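Local coordinates for protein Ion-channel modulator raklp (Rhipicephalus appendiculatus, PDB 2W8X) that modulates ion channels as a component of tick saliva, probably activating maxiK potassium channels, on a highly modified Kunitz/BPTI scaffold, at residues 38-42 with 59-64. Residues are numbered along the deposited sequence; the frame is centred on the assembly and turned at random.
Sequences TNRCE and CVMACE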
ATOM      1  N   THR A  38       0.195  -9.308  17.644  1.00 17.10           N
ATOM      2  CA  THR A  38       0.058  -8.215  18.604  1.00 16.43           C
ATOM      3  C   THR A  38      -0.991  -7.150  18.241  1.00 15.67           C
ATOM      4  O   THR A  38      -1.258  -6.245  19.057  1.00 17.21           O
ATOM      5  CB  THR A  38       1.414  -7.538  18.824  1.00 16.22           C
ATOM      6  OG1 THR A  38       1.837  -6.924  17.605  1.00 17.20           O
ATOM      7  CG2 THR A  38       2.489  -8.551  19.275  1.00 19.14           C
ATOM      8  N   ASN A  39      -1.586  -7.258  17.045  1.00 14.48           N
ATOM      9  CA  ASN A  39      -2.501  -6.242  16.507  1.00 13.63           C
ATOM     10  C   ASN A  39      -1.863  -4.854  16.553  1.00 13.61           C
ATOM     11  O   ASN A  39      -2.479  -3.891  17.023  1.00 13.38           O
ATOM     12  CB  ASN A  39      -3.845  -6.248  17.247  1.00 14.10           C
ATOM     13  CG  ASN A  39      -4.855  -5.288  16.669  1.00 12.82           C
ATOM     14  OD1 ASN A  39      -4.950  -5.096  15.452  1.00 15.44           O
ATOM     15  ND2 ASN A  39      -5.662  -4.687  17.551  1.00 15.78           N
ATOM     16  N   ARG A  40      -0.644  -4.751  16.029  0.50 13.60           N
ATOM     17  CA  ARG A  40       0.086  -3.498  16.051  0.50 13.85           C
ATOM     18  C   ARG A  40       0.860  -3.293  14.760  0.50 12.40           C
ATOM     19  O   ARG A  40       1.507  -4.215  14.238  0.50 12.15           O
ATOM     20  CB  ARG A  40       1.077  -3.450  17.211  0.50 14.77           C
ATOM     21  CG  ARG A  40       0.467  -3.452  18.601  0.50 18.45           C
ATOM     22  CD  ARG A  40      -0.190  -2.116  18.927  0.50 22.32           C
ATOM     23  NE  ARG A  40      -1.618  -2.048  18.607  0.50 28.44           N
ATOM     24  CZ  ARG A  40      -2.587  -2.621  19.326  0.50 30.64           C
ATOM     25  NH1 ARG A  40      -2.300  -3.365  20.378  0.50 31.67           N
ATOM     26  NH2 ARG A  40      -3.844  -2.483  18.953  0.50 32.21           N
ATOM     27  N   CYS A  41       0.788  -2.071  14.255  1.00 11.51           N
ATOM     28  CA  CYS A  41       1.619  -1.637  13.139  1.00 11.56           C
ATOM     29  C   CYS A  41       2.990  -1.259  13.673  1.00 11.46           C
ATOM     30  O   CYS A  41       3.124  -0.572  14.702  1.00 14.70           O
ATOM     31  CB  CYS A  41       0.940  -0.458  12.473  1.00 12.04           C
ATOM     32  SG  CYS A  41      -0.539  -1.016  11.562  1.00 15.32           S
ATOM     33  N   GLU A  42       4.005  -1.734  12.979  1.00 10.87           N
ATOM     34  CA  GLU A  42       5.391  -1.538  13.359  1.00 10.82           C
ATOM     35  C   GLU A  42       6.223  -1.073  12.174  1.00  9.67           C
ATOM     36  O   GLU A  42       5.827  -1.178  11.034  1.00  9.65           O
ATOM     37  CB  GLU A  42       5.967  -2.830  13.942  1.00 12.15           C
ATOM     38  CG  GLU A  42       5.220  -3.424  15.145  1.00 15.01           C
ATOM     39  CD  GLU A  42       5.337  -2.618  16.450  1.00 22.04           C
ATOM     40  OE1 GLU A  42       6.043  -1.589  16.486  1.00 26.30           O
ATOM     41  OE2 GLU A  42       4.710  -3.010  17.472  1.00 26.46           O
ATOM     42  N   CYS A  59      -1.428   1.853   7.776  1.00 10.88           N
ATOM     43  CA  CYS A  59      -1.409   0.543   8.396  1.00 10.31           C
ATOM     44  C   CYS A  59      -2.454   0.434   9.507  1.00 10.09           C
ATOM     45  O   CYS A  59      -3.187  -0.575   9.623  1.00 10.53           O
ATOM     46  CB  CYS A  59       0.021   0.222   8.889  1.00 10.91           C
ATOM     47  SG  CYS A  59       0.168  -1.401   9.650  1.00 13.34           S
ATOM     48  N   VAL A  60      -2.535   1.476  10.326  1.00  9.99           N
ATOM     49  CA  VAL A  60      -3.471   1.494  11.434  1.00 10.76           C
ATOM     50  C   VAL A  60      -4.900   1.353  10.909  1.00 10.24           C
ATOM     51  O   VAL A  60      -5.671   0.520  11.396  1.00 11.38           O
ATOM     52  CB  VAL A  60      -3.275   2.729  12.320  1.00 11.35           C
ATOM     53  CG1 VAL A  60      -4.478   2.894  13.260  1.00 13.28           C
ATOM     54  CG2 VAL A  60      -1.956   2.588  13.075  1.00 12.12           C
ATOM     55  N   MET A  61      -5.258   2.159   9.924  1.00 10.42           N
ATOM     56  CA  MET A  61      -6.587   2.082   9.353  1.00 11.11           C
ATOM     57  C   MET A  61      -6.889   0.743   8.697  1.00 10.60           C
ATOM     58  O   MET A  61      -7.917   0.121   8.995  1.00 11.52           O
ATOM     59  CB  MET A  61      -6.823   3.214   8.351  1.00 12.17           C
ATOM     60  CG  MET A  61      -8.175   3.166   7.659  1.00 13.81           C
ATOM     61  SD  MET A  61      -9.595   3.168   8.758  1.00 20.11           S
ATOM     62  CE  MET A  61      -9.336   4.712   9.566  1.00 20.86           C
ATOM     63  N   ALA A  62      -6.011   0.270   7.822  1.00 10.71           N
ATOM     64  CA  ALA A  62      -6.291  -0.969   7.116  1.00 10.92           C
ATOM     65  C   ALA A  62      -6.337  -2.182   8.033  1.00  9.59           C
ATOM     66  O   ALA A  62      -7.117  -3.115   7.792  1.00 11.66           O
ATOM     67  CB  ALA A  62      -5.272  -1.208   6.008  1.00 11.17           C
ATOM     68  N   CYS A  63      -5.488  -2.213   9.054  1.00  9.04           N
ATOM     69  CA  CYS A  63      -5.265  -3.434   9.812  1.00  8.97           C
ATOM     70  C   CYS A  63      -5.723  -3.353  11.256  1.00  9.36           C
ATOM     71  O   CYS A  63      -6.457  -4.215  11.692  1.00 11.24           O
ATOM     72  CB  CYS A  63      -3.799  -3.882   9.726  1.00  9.64           C
ATOM     73  SG  CYS A  63      -3.279  -4.317   8.014  1.00 11.72           S
ATOM     74  N   GLU A  64      -5.256  -2.371  12.011  1.00 10.22           N
ATOM     75  CA  GLU A  64      -5.688  -2.238  13.396  1.00 10.93           C
ATOM     76  C   GLU A  64      -7.162  -1.900  13.507  1.00 11.76           C
ATOM     77  O   GLU A  64      -7.783  -2.257  14.512  1.00 13.02           O
ATOM     78  CB  GLU A  64      -4.824  -1.221  14.132  1.00 10.82           C
ATOM     79  CG  GLU A  64      -3.402  -1.620  14.374  1.00 11.23           C
ATOM     80  CD  GLU A  64      -2.636  -0.598  15.219  1.00 12.95           C
ATOM     81  OE1 GLU A  64      -3.252   0.095  16.075  1.00 17.67           O
ATOM     82  OE2 GLU A  64      -1.406  -0.531  15.080  1.00 14.31           O
TER
HETATM   83  O   HOH W   1      -7.258  -2.309  17.180  1.00 22.89           O
HETATM   84  O   HOH W   2      -5.205  -0.399  17.851  1.00 40.26           O
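Glu-64 reaches from the helix to the strand with its chain extended beyond CG (chi2 -175°), and its OE2 accepts the backbone N-H of Cys-41 at 2.8 Å from N, nearly straight at 162°, on the anti side of the carboxylate. The other oxygen, OE1, lies at the edge of the Arg-40 guanidinium in a long salt bridge, 3.7 Å from NE, and a water donates to OE1 while accepting from Arg-40 NH2; both belong to one of two modelled Arg-40 conformers and are therefore doubtful. Another water joins Asn-39 ND2 to the backbone O of Glu-64. Asn-39 OD1 rests 3.6 Å from Glu-64 CA and is hydrogen-bonded to Tyr-34. With an alanine at Glu-64, the Cys-41 N-H would probably lose its acceptor, and Arg-40 a nearby charge. Next along comes the disulfide of Cys-41 and Cys-59, SG to SG 2.1 Å with chi3 -87°, flanked by Val-60 CG2 at 4.2 Å from Cys-41 SG. This covalent tie fastens the 31-35/40-42 hairpin, which carries a G1 beta bulge at Asn-39 and Arg-40, to helix 56-70, as in Kunitz domains. On the same helix, Cys-63 bonds to Cys-16, while Tyr-34 of strand 31-35 packs against Cys-59, Cys-63 and Glu-64.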